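Local coordinates for protein pyruvate kinase 1 (Trypanosoma brucei brucei, PDB 4KCT) that transfers a phosphoryl group from phosphoenolpyruvate to ADP, giving pyruvate and ATP, and has an intrinsic oxaloacetate decarboxylase activity, at residues 206-215 with 234-245; 293-304 with 325-336. One frame throughout, in Å; residues are numbered along the deposited sequence.

Both interactions belong to one closed barrel of eight parallel strands, and each joins neighbouring strands of a beta-alpha-beta unit. Interaction 1, which comes first along the chain, pairs strands 208-211 and 235-240, joined in sequence by helix 217-227; interaction 2 pairs strands 293-296 and 327-330, joined in sequence by helix 311-323. Strand 258-262 stands between 235-240 and 293-296 in the sheet order. The centres of the two contacts are about 16 Å apart, yet their side chains meet inside the barrel, with Phe210 CZ 3.7 Å from Ile294 CD1. Both reach the bound pyruvate from their C-terminal ends, so the active site draws on two separate strand pairs of the same barrel.

Interaction 1: 206-215 with 234-245; sequences VDMIFASFIR and ILIISKIENHQG. With MG (magnesium ion), chain C; PYR (pyruvic acid), chain E.
Two adjacent parallel strands of the TIM barrel, 208-211 and 235-240, form this contact; beyond strand 208-211, Ser212 and Phe213 face Lys239 and Glu241 of the other segment at the pyruvate and magnesium site. Parallel pairing is evident from an 18° angle between the strand axes and from a ladder running from Leu235 N to Asp207 O through to Lys239 N to Ala211 O. Inside the barrel, the Phe210 ring lies alongside Ile237, CD1 being 3.6 Å from Ile237 CB. On the other face, Ala211 and Ile236 touch lightly.

Glu241 divides its carboxylate between two tasks. OE1 binds the magnesium ion at 2.0 Å, while OE2 accepts from Phe213 N at 2.8 Å through its anti lone pair, and also from a magnesium-bound water; these bonds limit rotation of the carboxylate. Asp265 supplies another metal ligand. Glu241 CB sits over the centre of the Phe213 ring, 3.8 Å from its centroid, a CH-pi contact only 11° off the normal. Lys239 bends at chi3 (50°): NZ pairs with Asp84 and donates to Ser212 OG at 3.0 Å, a hydroxyl also bonded to Thr85 O, and to pyruvate O3 at 2.9 Å.

Interaction 2: 293-304 with 325-336; sequences VICATQMLESMT and ADCVMLSGETAK. With PYR (pyruvic acid), chain E.
The last two strands of the TIM barrel, 293-296 and 327-330, pack firmly at their N-terminal ends and separate beyond Ala296, where waters bridge them. Their axes run parallel in sense but 35° apart. At the firm end Cys295 N donates to Cys327 O at 2.9 Å, and Val293 O accepts from Cys327 N. Val293 N closes this end by donating to Asp326 OD1 from above the carboxylate plane (47° out of it); the other oxygen of Asp326 is taken by Arg414 and by the backbone of Arg436.

Apolar groups fill the adjoining layers. Ile294 CG1 abuts Cys327 CB, and its CG2 branch meets Met329 CB. Met329 sends its chain out with CG anti to the backbone N (chi1 -177°) and then bends at chi3, bringing CE to 3.7 Å from Ala296 CB and 4.0 Å from the pyruvate methyl carbon CB. On the outer face of the barrel, where Val328 also packs on Met347 of helix 340-356, Met299 crosses Val328 at about a right angle, SD lying 3.8 Å from Val328 CB. Glu333, at the start of helix 332-335, adds a buried carboxylate that anchors the loop of Leu300. Its OE2 accepts from Leu300 N at 3.1 Å through the anti lone pair, and OE1 takes Ser331 N, so both loops are tied to one carboxylate.

The loose side lies around Thr297 and Ser331. Two waters bridge these residues, one through Thr297 N and one through Thr297 OG1, and both reach Ser331 OG. Toward solvent, Lys336 NZ stands 4.2 Å from the Thr304 CG2 methyl.

Interaction 1: 206-215 with 234-245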
loop_
_atom_site.group_PDB
_atom_site.type_symbol
_atom_site.label_atom_id
_atom_site.label_comp_id
_atom_site.label_asym_id
_atom_site.label_seq_id
_atom_site.Cartn_x
_atom_site.Cartn_y
_atom_site.Cartn_z
ATOM N N VAL A 206 -31.066 -34.920 -0.209
ATOM C CA VAL A 206 -29.970 -34.250 0.544
ATOM C C VAL A 206 -29.551 -32.978 -0.184
ATOM O O VAL A 206 -29.777 -32.832 -1.374
ATOM C CB VAL A 206 -28.734 -35.162 0.802
ATOM C CG1 VAL A 206 -29.155 -36.459 1.514
ATOM C CG2 VAL A 206 -28.005 -35.475 -0.496
ATOM N N ASP A 207 -28.981 -32.036 0.555
ATOM C CA ASP A 207 -28.653 -30.732 0.003
ATOM C C ASP A 207 -27.254 -30.667 -0.621
ATOM O O ASP A 207 -26.984 -29.809 -1.476
ATOM C CB ASP A 207 -28.810 -29.677 1.091
ATOM C CG ASP A 207 -30.191 -29.728 1.733
ATOM O OD1 ASP A 207 -31.172 -29.550 0.977
ATOM O OD2 ASP A 207 -30.306 -30.131 2.932
ATOM N N MET A 208 -26.336 -31.487 -0.117
ATOM C CA MET A 208 -24.969 -31.453 -0.612
ATOM C C MET A 208 -24.281 -32.781 -0.388
ATOM O O MET A 208 -24.611 -33.522 0.552
ATOM C CB MET A 208 -24.179 -30.314 0.095
ATOM C CG MET A 208 -24.125 -30.470 1.613
ATOM S SD MET A 208 -23.626 -28.949 2.485
ATOM C CE MET A 208 -25.127 -27.934 2.299
ATOM N N ILE A 209 -23.297 -33.065 -1.231
ATOM C CA ILE A 209 -22.418 -34.203 -1.058
ATOM C C ILE A 209 -21.038 -33.681 -0.668
ATOM O O ILE A 209 -20.534 -32.754 -1.294
ATOM C CB ILE A 209 -22.234 -34.945 -2.399
ATOM C CG1 ILE A 209 -23.599 -35.251 -3.042
ATOM C CG2 ILE A 209 -21.386 -36.211 -2.203
ATOM C CD1 ILE A 209 -24.517 -36.115 -2.177
ATOM N N PHE A 210 -20.446 -34.253 0.373
ATOM C CA PHE A 210 -19.040 -34.066 0.645
ATOM C C PHE A 210 -18.312 -35.254 0.020
ATOM O O PHE A 210 -18.379 -36.369 0.545
ATOM C CB PHE A 210 -18.769 -34.068 2.168
ATOM C CG PHE A 210 -19.461 -32.960 2.933
ATOM C CD1 PHE A 210 -19.996 -31.852 2.283
ATOM C CD2 PHE A 210 -19.503 -33.002 4.323
ATOM C CE1 PHE A 210 -20.588 -30.817 3.006
ATOM C CE2 PHE A 210 -20.038 -31.947 5.053
ATOM C CZ PHE A 210 -20.601 -30.864 4.396
ATOM N N ALA A 211 -17.678 -35.027 -1.130
ATOM C CA ALA A 211 -17.167 -36.122 -1.959
ATOM C C ALA A 211 -15.729 -36.415 -1.571
ATOM O O ALA A 211 -14.859 -35.540 -1.666
ATOM C CB ALA A 211 -17.243 -35.745 -3.444
ATOM N N SER A 212 -15.488 -37.641 -1.112
ATOM C CA SER A 212 -14.196 -38.024 -0.555
ATOM C C SER A 212 -13.109 -38.183 -1.592
ATOM O O SER A 212 -13.361 -38.637 -2.747
ATOM C CB SER A 212 -14.320 -39.303 0.276
ATOM O OG SER A 212 -15.034 -39.047 1.471
ATOM N N PHE A 213 -11.898 -37.811 -1.184
ATOM C CA PHE A 213 -10.669 -38.083 -1.960
ATOM C C PHE A 213 -10.735 -37.618 -3.405
ATOM O O PHE A 213 -10.299 -38.333 -4.321
ATOM C CB PHE A 213 -10.306 -39.587 -1.908
ATOM C CG PHE A 213 -9.139 -39.882 -1.016
ATOM C CD1 PHE A 213 -7.830 -39.694 -1.480
ATOM C CD2 PHE A 213 -9.339 -40.149 0.349
ATOM C CE1 PHE A 213 -6.741 -39.866 -0.626
ATOM C CE2 PHE A 213 -8.254 -40.331 1.204
ATOM C CZ PHE A 213 -6.952 -40.157 0.723
ATOM N N ILE A 214 -11.158 -36.378 -3.609
ATOM C CA ILE A 214 -11.170 -35.819 -4.957
ATOM C C ILE A 214 -9.736 -35.472 -5.400
ATOM O O ILE A 214 -9.029 -34.687 -4.738
ATOM C CB ILE A 214 -12.099 -34.578 -5.036
ATOM C CG1 ILE A 214 -13.575 -35.003 -4.806
ATOM C CG2 ILE A 214 -11.938 -33.853 -6.375
ATOM C CD1 ILE A 214 -14.136 -35.988 -5.845
ATOM N N ARG A 215 -9.305 -36.082 -6.501
ATOM C CA ARG A 215 -7.933 -35.906 -6.929
ATOM C C ARG A 215 -7.814 -35.001 -8.142
ATOM O O ARG A 215 -6.758 -34.410 -8.367
ATOM C CB ARG A 215 -7.254 -37.255 -7.160
ATOM C CG ARG A 215 -7.096 -38.075 -5.880
ATOM C CD ARG A 215 -7.349 -39.560 -6.128
ATOM N NE ARG A 215 -8.764 -39.945 -5.998
ATOM C CZ ARG A 215 -9.313 -40.975 -6.644
ATOM N NH1 ARG A 215 -10.591 -41.304 -6.449
ATOM N NH2 ARG A 215 -8.563 -41.707 -7.453
ATOM N N ILE A 234 -27.885 -30.462 -6.393
ATOM C CA ILE A 234 -27.244 -30.802 -5.118
ATOM C C ILE A 234 -25.804 -30.294 -5.183
ATOM O O ILE A 234 -25.159 -30.441 -6.219
ATOM C CB ILE A 234 -27.256 -32.328 -4.893
ATOM C CG1 ILE A 234 -28.702 -32.830 -4.749
ATOM C CG2 ILE A 234 -26.411 -32.700 -3.665
ATOM C CD1 ILE A 234 -28.843 -34.356 -4.749
ATOM N N LEU A 235 -25.333 -29.602 -4.143
ATOM C CA LEU A 235 -23.955 -29.068 -4.183
ATOM C C LEU A 235 -22.954 -30.212 -4.104
ATOM O O LEU A 235 -23.132 -31.144 -3.308
ATOM C CB LEU A 235 -23.698 -28.123 -3.017
ATOM C CG LEU A 235 -24.664 -26.977 -2.803
ATOM C CD1 LEU A 235 -24.122 -26.138 -1.648
ATOM C CD2 LEU A 235 -24.814 -26.150 -4.071
ATOM N N ILE A 236 -21.852 -30.092 -4.838
ATOM C CA ILE A 236 -20.709 -30.978 -4.609
ATOM C C ILE A 236 -19.586 -30.226 -3.887
ATOM O O ILE A 236 -19.079 -29.225 -4.387
ATOM C CB ILE A 236 -20.180 -31.583 -5.911
ATOM C CG1 ILE A 236 -21.258 -32.467 -6.548
ATOM C CG2 ILE A 236 -18.896 -32.376 -5.644
ATOM C CD1 ILE A 236 -20.883 -33.011 -7.914
ATOM N N ILE A 237 -19.314 -30.637 -2.651
ATOM C CA ILE A 237 -18.220 -30.079 -1.882
ATOM C C ILE A 237 -17.075 -31.086 -1.971
ATOM O O ILE A 237 -17.182 -32.209 -1.449
ATOM C CB ILE A 237 -18.613 -29.879 -0.390
ATOM C CG1 ILE A 237 -19.875 -29.008 -0.244
ATOM C CG2 ILE A 237 -17.446 -29.264 0.413
ATOM C CD1 ILE A 237 -19.814 -27.706 -1.016
ATOM N N SER A 238 -16.000 -30.726 -2.678
ATOM C CA SER A 238 -14.928 -31.691 -2.904
ATOM C C SER A 238 -14.008 -31.724 -1.704
ATOM O O SER A 238 -13.568 -30.670 -1.230
ATOM C CB SER A 238 -14.143 -31.326 -4.172
ATOM O OG SER A 238 -14.966 -31.524 -5.318
ATOM N N LYS A 239 -13.727 -32.927 -1.187
ATOM C CA LYS A 239 -12.822 -33.049 -0.046
ATOM C C LYS A 239 -11.409 -33.257 -0.539
ATOM O O LYS A 239 -11.149 -34.127 -1.375
ATOM C CB LYS A 239 -13.229 -34.200 0.871
ATOM C CG LYS A 239 -14.680 -34.077 1.350
ATOM C CD LYS A 239 -15.153 -35.363 2.043
ATOM C CE LYS A 239 -14.174 -35.840 3.101
ATOM N NZ LYS A 239 -14.663 -37.129 3.692
ATOM N N ILE A 240 -10.538 -32.350 -0.144
ATOM C CA ILE A 240 -9.131 -32.431 -0.505
ATOM C C ILE A 240 -8.391 -33.231 0.572
ATOM O O ILE A 240 -8.268 -32.778 1.729
ATOM C CB ILE A 240 -8.535 -31.010 -0.598
ATOM C CG1 ILE A 240 -9.346 -30.165 -1.575
ATOM C CG2 ILE A 240 -7.029 -31.045 -0.952
ATOM C CD1 ILE A 240 -9.374 -30.720 -3.000
ATOM N N GLU A 241 -7.871 -34.404 0.197
ATOM C CA GLU A 241 -7.384 -35.348 1.187
ATOM C C GLU A 241 -5.985 -35.876 0.899
ATOM O O GLU A 241 -5.505 -36.740 1.629
ATOM C CB GLU A 241 -8.350 -36.550 1.322
ATOM C CG GLU A 241 -9.808 -36.180 1.384
ATOM C CD GLU A 241 -10.628 -37.192 2.170
ATOM O OE1 GLU A 241 -10.394 -37.330 3.395
ATOM O OE2 GLU A 241 -11.597 -37.720 1.612
ATOM N N ASN A 242 -5.380 -35.448 -0.216
ATOM C CA ASN A 242 -4.047 -35.944 -0.592
ATOM C C ASN A 242 -3.341 -34.963 -1.516
ATOM O O ASN A 242 -3.891 -33.890 -1.827
ATOM C CB ASN A 242 -4.133 -37.358 -1.247
ATOM C CG ASN A 242 -4.462 -37.305 -2.748
ATOM O OD1 ASN A 242 -5.204 -36.428 -3.212
ATOM N ND2 ASN A 242 -3.947 -38.289 -3.503
ATOM N N HIS A 243 -2.106 -35.275 -1.904
ATOM C CA HIS A 243 -1.295 -34.279 -2.598
ATOM C C HIS A 243 -1.873 -33.944 -3.973
ATOM O O HIS A 243 -1.731 -32.821 -4.448
ATOM C CB HIS A 243 0.162 -34.720 -2.703
ATOM C CG HIS A 243 0.413 -35.648 -3.842
ATOM N ND1 HIS A 243 -0.034 -36.934 -3.832
ATOM C CD2 HIS A 243 0.874 -35.396 -5.144
ATOM C CE1 HIS A 243 0.214 -37.497 -5.039
ATOM N NE2 HIS A 243 0.754 -36.550 -5.844
ATOM N N GLN A 244 -2.519 -34.917 -4.628
ATOM C CA GLN A 244 -3.170 -34.661 -5.936
ATOM C C GLN A 244 -4.255 -33.615 -5.833
ATOM O O GLN A 244 -4.340 -32.730 -6.670
ATOM C CB GLN A 244 -3.797 -35.948 -6.513
ATOM C CG GLN A 244 -2.798 -37.045 -6.814
ATOM C CD GLN A 244 -3.499 -38.367 -7.133
ATOM O OE1 GLN A 244 -3.946 -39.093 -6.235
ATOM N NE2 GLN A 244 -3.733 -38.589 -8.393
ATOM N N GLY A 245 -5.105 -33.729 -4.813
ATOM C CA GLY A 245 -6.117 -32.710 -4.576
ATOM C C GLY A 245 -5.499 -31.332 -4.410
ATOM O O GLY A 245 -6.046 -30.345 -4.901
HETATM MG MG MG C . -11.116 -38.233 5.010
HETATM C C PYR E . -10.847 -36.236 6.903
HETATM O O PYR E . -10.473 -35.303 7.666
HETATM O OXT PYR E . -9.991 -36.995 6.365
HETATM C CA PYR E . -12.290 -36.362 6.530
HETATM O O3 PYR E . -12.673 -37.298 5.805
HETATM C CB PYR E . -13.259 -35.283 6.943
HETATM O O HOH W 1 -7.708 -35.238 -2.453
HETATM O O HOH W 2 -12.167 -39.483 3.372
HETATM O O HOH W 3 -11.796 -39.731 6.365
#

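Interaction 2: 293-304 with 325-336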
loop_
_atom_site.group_PDB
_atom_site.type_symbol
_atom_site.label_atom_id
_atom_site.label_comp_id
_atom_site.label_asym_id
_atom_site.label_seq_id
_atom_site.Cartn_x
_atom_site.Cartn_y
_atom_site.Cartn_z
ATOM N N VAL A 293 -15.917 -22.830 1.763
ATOM C CA VAL A 293 -14.847 -23.736 2.174
ATOM C C VAL A 293 -14.992 -24.067 3.658
ATOM O O VAL A 293 -15.395 -23.214 4.452
ATOM C CB VAL A 293 -13.422 -23.191 1.822
ATOM C CG1 VAL A 293 -13.108 -21.870 2.555
ATOM C CG2 VAL A 293 -12.332 -24.248 2.133
ATOM N N ILE A 294 -14.884 -25.367 3.956
ATOM C CA ILE A 294 -15.093 -25.911 5.277
ATOM C C ILE A 294 -13.730 -26.415 5.783
ATOM O O ILE A 294 -13.027 -27.154 5.067
ATOM C CB ILE A 294 -16.027 -27.144 5.171
ATOM C CG1 ILE A 294 -17.364 -26.769 4.497
ATOM C CG2 ILE A 294 -16.207 -27.816 6.520
ATOM C CD1 ILE A 294 -18.243 -27.974 4.176
ATOM N N CYS A 295 -13.355 -26.025 6.993
ATOM C CA CYS A 295 -12.190 -26.637 7.666
ATOM C C CYS A 295 -12.661 -27.781 8.589
ATOM O O CYS A 295 -13.606 -27.607 9.347
ATOM C CB CYS A 295 -11.432 -25.569 8.482
ATOM S SG CYS A 295 -9.868 -26.192 9.202
ATOM N N ALA A 296 -12.047 -28.965 8.441
ATOM C CA ALA A 296 -12.520 -30.182 9.108
ATOM C C ALA A 296 -11.421 -30.879 9.959
ATOM O O ALA A 296 -10.238 -30.904 9.577
ATOM C CB ALA A 296 -13.094 -31.176 8.096
ATOM N N THR A 297 -11.882 -31.583 11.003
ATOM C CA THR A 297 -11.178 -32.729 11.591
ATOM C C THR A 297 -10.283 -32.354 12.769
ATOM O O THR A 297 -9.379 -31.508 12.654
ATOM C CB THR A 297 -10.415 -33.570 10.548
ATOM O OG1 THR A 297 -11.353 -34.105 9.602
ATOM C CG2 THR A 297 -9.674 -34.731 11.261
ATOM N N GLN A 298 -10.650 -32.879 13.930
ATOM C CA GLN A 298 -9.921 -32.667 15.184
ATOM C C GLN A 298 -9.838 -31.233 15.665
ATOM O O GLN A 298 -9.035 -30.927 16.567
ATOM C CB GLN A 298 -8.531 -33.307 15.134
ATOM C CG GLN A 298 -8.570 -34.841 15.019
ATOM C CD GLN A 298 -7.170 -35.455 15.084
ATOM O OE1 GLN A 298 -6.210 -34.855 14.623
ATOM N NE2 GLN A 298 -7.036 -36.545 15.845
ATOM N N MET A 299 -10.818 -30.419 15.285
ATOM C CA MET A 299 -10.781 -29.032 15.692
ATOM C C MET A 299 -10.939 -28.871 17.198
ATOM O O MET A 299 -10.290 -28.037 17.788
ATOM C CB MET A 299 -11.820 -28.200 14.932
ATOM C CG MET A 299 -11.662 -28.349 13.416
ATOM S SD MET A 299 -12.224 -26.875 12.550
ATOM C CE MET A 299 -10.892 -25.722 12.856
ATOM N N LEU A 300 -11.840 -29.659 17.804
ATOM C CA LEU A 300 -12.073 -29.589 19.244
ATOM C C LEU A 300 -12.068 -31.011 19.827
ATOM O O LEU A 300 -12.825 -31.318 20.745
ATOM C CB LEU A 300 -13.426 -28.895 19.542
ATOM C CG LEU A 300 -13.472 -27.369 19.274
ATOM C CD1 LEU A 300 -14.911 -26.859 19.420
ATOM C CD2 LEU A 300 -12.548 -26.620 20.245
ATOM N N GLU A 301 -11.120 -31.811 19.362
ATOM C CA GLU A 301 -11.114 -33.253 19.567
ATOM C C GLU A 301 -11.244 -33.654 21.056
ATOM O O GLU A 301 -11.972 -34.580 21.404
ATOM C CB GLU A 301 -9.824 -33.834 18.974
ATOM C CG GLU A 301 -9.755 -35.350 18.974
ATOM C CD GLU A 301 -10.841 -35.983 18.135
ATOM O OE1 GLU A 301 -11.092 -37.194 18.315
ATOM O OE2 GLU A 301 -11.415 -35.296 17.268
ATOM N N SER A 302 -10.483 -33.002 21.914
ATOM C CA SER A 302 -10.419 -33.439 23.309
ATOM C C SER A 302 -11.791 -33.286 23.982
ATOM O O SER A 302 -12.058 -33.912 25.019
ATOM C CB SER A 302 -9.385 -32.634 24.071
ATOM O OG SER A 302 -9.840 -31.300 24.281
ATOM N N MET A 303 -12.669 -32.464 23.395
ATOM C CA MET A 303 -14.048 -32.348 23.933
ATOM C C MET A 303 -14.936 -33.554 23.613
ATOM O O MET A 303 -16.083 -33.614 24.053
ATOM C CB MET A 303 -14.740 -31.045 23.495
ATOM C CG MET A 303 -14.137 -29.788 24.108
ATOM S SD MET A 303 -15.242 -28.346 24.067
ATOM C CE MET A 303 -16.481 -28.826 25.261
ATOM N N THR A 304 -14.394 -34.539 22.897
ATOM C CA THR A 304 -15.046 -35.821 22.813
ATOM C C THR A 304 -15.246 -36.406 24.232
ATOM O O THR A 304 -16.309 -36.987 24.533
ATOM C CB THR A 304 -14.259 -36.799 21.909
ATOM O OG1 THR A 304 -14.050 -36.182 20.629
ATOM C CG2 THR A 304 -15.077 -38.139 21.679
ATOM N N ALA A 325 -12.127 -19.299 6.408
ATOM C CA ALA A 325 -13.037 -20.431 6.196
ATOM C C ALA A 325 -14.485 -19.964 6.423
ATOM O O ALA A 325 -14.747 -19.223 7.366
ATOM C CB ALA A 325 -12.699 -21.563 7.168
ATOM N N ASP A 326 -15.421 -20.395 5.568
ATOM C CA ASP A 326 -16.847 -20.133 5.855
ATOM C C ASP A 326 -17.312 -20.945 7.061
ATOM O O ASP A 326 -18.028 -20.424 7.936
ATOM C CB ASP A 326 -17.739 -20.447 4.637
ATOM C CG ASP A 326 -17.401 -19.575 3.414
ATOM O OD1 ASP A 326 -16.376 -19.908 2.731
ATOM O OD2 ASP A 326 -18.252 -18.677 3.037
ATOM N N CYS A 327 -16.924 -22.214 7.083
ATOM C CA CYS A 327 -17.440 -23.189 8.030
ATOM C C CYS A 327 -16.303 -23.858 8.760
ATOM O O CYS A 327 -15.236 -24.112 8.181
ATOM C CB CYS A 327 -18.207 -24.313 7.309
ATOM S SG CYS A 327 -19.570 -23.736 6.309
ATOM N N VAL A 328 -16.629 -24.339 9.956
ATOM C CA VAL A 328 -15.810 -25.264 10.666
ATOM C C VAL A 328 -16.653 -26.487 11.016
ATOM O O VAL A 328 -17.882 -26.436 11.011
ATOM C CB VAL A 328 -15.240 -24.622 11.968
ATOM C CG1 VAL A 328 -14.124 -23.634 11.601
ATOM C CG2 VAL A 328 -16.331 -23.871 12.716
ATOM N N MET A 329 -16.000 -27.611 11.215
ATOM C CA MET A 329 -16.729 -28.859 11.253
ATOM C C MET A 329 -16.368 -29.658 12.490
ATOM O O MET A 329 -15.253 -29.517 13.040
ATOM C CB MET A 329 -16.445 -29.680 10.012
ATOM C CG MET A 329 -17.245 -30.971 9.958
ATOM S SD MET A 329 -17.106 -31.694 8.321
ATOM C CE MET A 329 -16.115 -33.153 8.708
ATOM N N LEU A 330 -17.348 -30.406 12.983
ATOM C CA LEU A 330 -17.149 -31.341 14.088
ATOM C C LEU A 330 -17.462 -32.768 13.614
ATOM O O LEU A 330 -18.401 -32.993 12.815
ATOM C CB LEU A 330 -18.051 -30.934 15.286
ATOM C CG LEU A 330 -17.758 -29.532 15.852
ATOM C CD1 LEU A 330 -18.918 -29.072 16.737
ATOM C CD2 LEU A 330 -16.445 -29.516 16.642
ATOM N N SER A 331 -16.647 -33.719 14.063
ATOM C CA SER A 331 -16.824 -35.112 13.666
ATOM C C SER A 331 -17.184 -35.959 14.867
ATOM O O SER A 331 -18.318 -35.851 15.377
ATOM C CB SER A 331 -15.578 -35.624 12.942
ATOM O OG SER A 331 -15.433 -34.885 11.734
ATOM N N GLY A 332 -16.206 -36.676 15.418
ATOM C CA GLY A 332 -16.471 -37.516 16.610
ATOM C C GLY A 332 -16.947 -36.694 17.817
ATOM O O GLY A 332 -17.733 -37.184 18.650
ATOM N N GLU A 333 -16.517 -35.429 17.900
ATOM C CA GLU A 333 -16.987 -34.530 18.996
ATOM C C GLU A 333 -18.519 -34.528 19.149
ATOM O O GLU A 333 -19.047 -34.386 20.270
ATOM C CB GLU A 333 -16.487 -33.085 18.778
ATOM C CG GLU A 333 -14.960 -32.938 18.651
ATOM C CD GLU A 333 -14.489 -32.816 17.190
ATOM O OE1 GLU A 333 -14.940 -33.608 16.340
ATOM O OE2 GLU A 333 -13.604 -31.985 16.909
ATOM N N THR A 334 -19.234 -34.483 18.029
ATOM C CA THR A 334 -20.708 -34.529 18.088
ATOM C C THR A 334 -21.304 -35.911 17.798
ATOM O O THR A 334 -22.417 -36.197 18.212
ATOM C CB THR A 334 -21.371 -33.483 17.156
ATOM O OG1 THR A 334 -20.867 -33.656 15.820
ATOM C CG2 THR A 334 -21.048 -32.044 17.651
ATOM N N ALA A 335 -20.626 -36.702 16.972
ATOM C CA ALA A 335 -21.162 -37.998 16.593
ATOM C C ALA A 335 -21.155 -38.936 17.809
ATOM O O ALA A 335 -22.131 -39.626 18.072
ATOM C CB ALA A 335 -20.351 -38.614 15.455
ATOM N N LYS A 336 -20.045 -38.975 18.535
ATOM C CA LYS A 336 -19.926 -39.947 19.629
ATOM C C LYS A 336 -19.413 -39.393 20.946
ATOM O O LYS A 336 -19.266 -40.124 21.889
ATOM C CB LYS A 336 -19.116 -41.149 19.204
ATOM C CG LYS A 336 -17.691 -40.847 18.824
ATOM C CD LYS A 336 -17.069 -42.041 18.101
ATOM C CE LYS A 336 -15.559 -42.098 18.319
ATOM N NZ LYS A 336 -14.940 -40.737 18.404
HETATM C C PYR E . -10.847 -36.236 6.903
HETATM O O PYR E . -10.473 -35.303 7.666
HETATM O OXT PYR E . -9.991 -36.995 6.365
HETATM C CA PYR E . -12.290 -36.362 6.530
HETATM O O3 PYR E . -12.673 -37.298 5.805
HETATM C CB PYR E . -13.259 -35.283 6.943
HETATM O O HOH W 4 -14.343 -32.317 11.895
HETATM O O HOH W 5 -13.305 -36.047 10.485
HETATM O O HOH W 6 -12.767 -34.479 14.805
HETATM O O HOH W 7 -13.458 -31.218 14.343
HETATM O O HOH W 8 -18.495 -34.220 22.982
#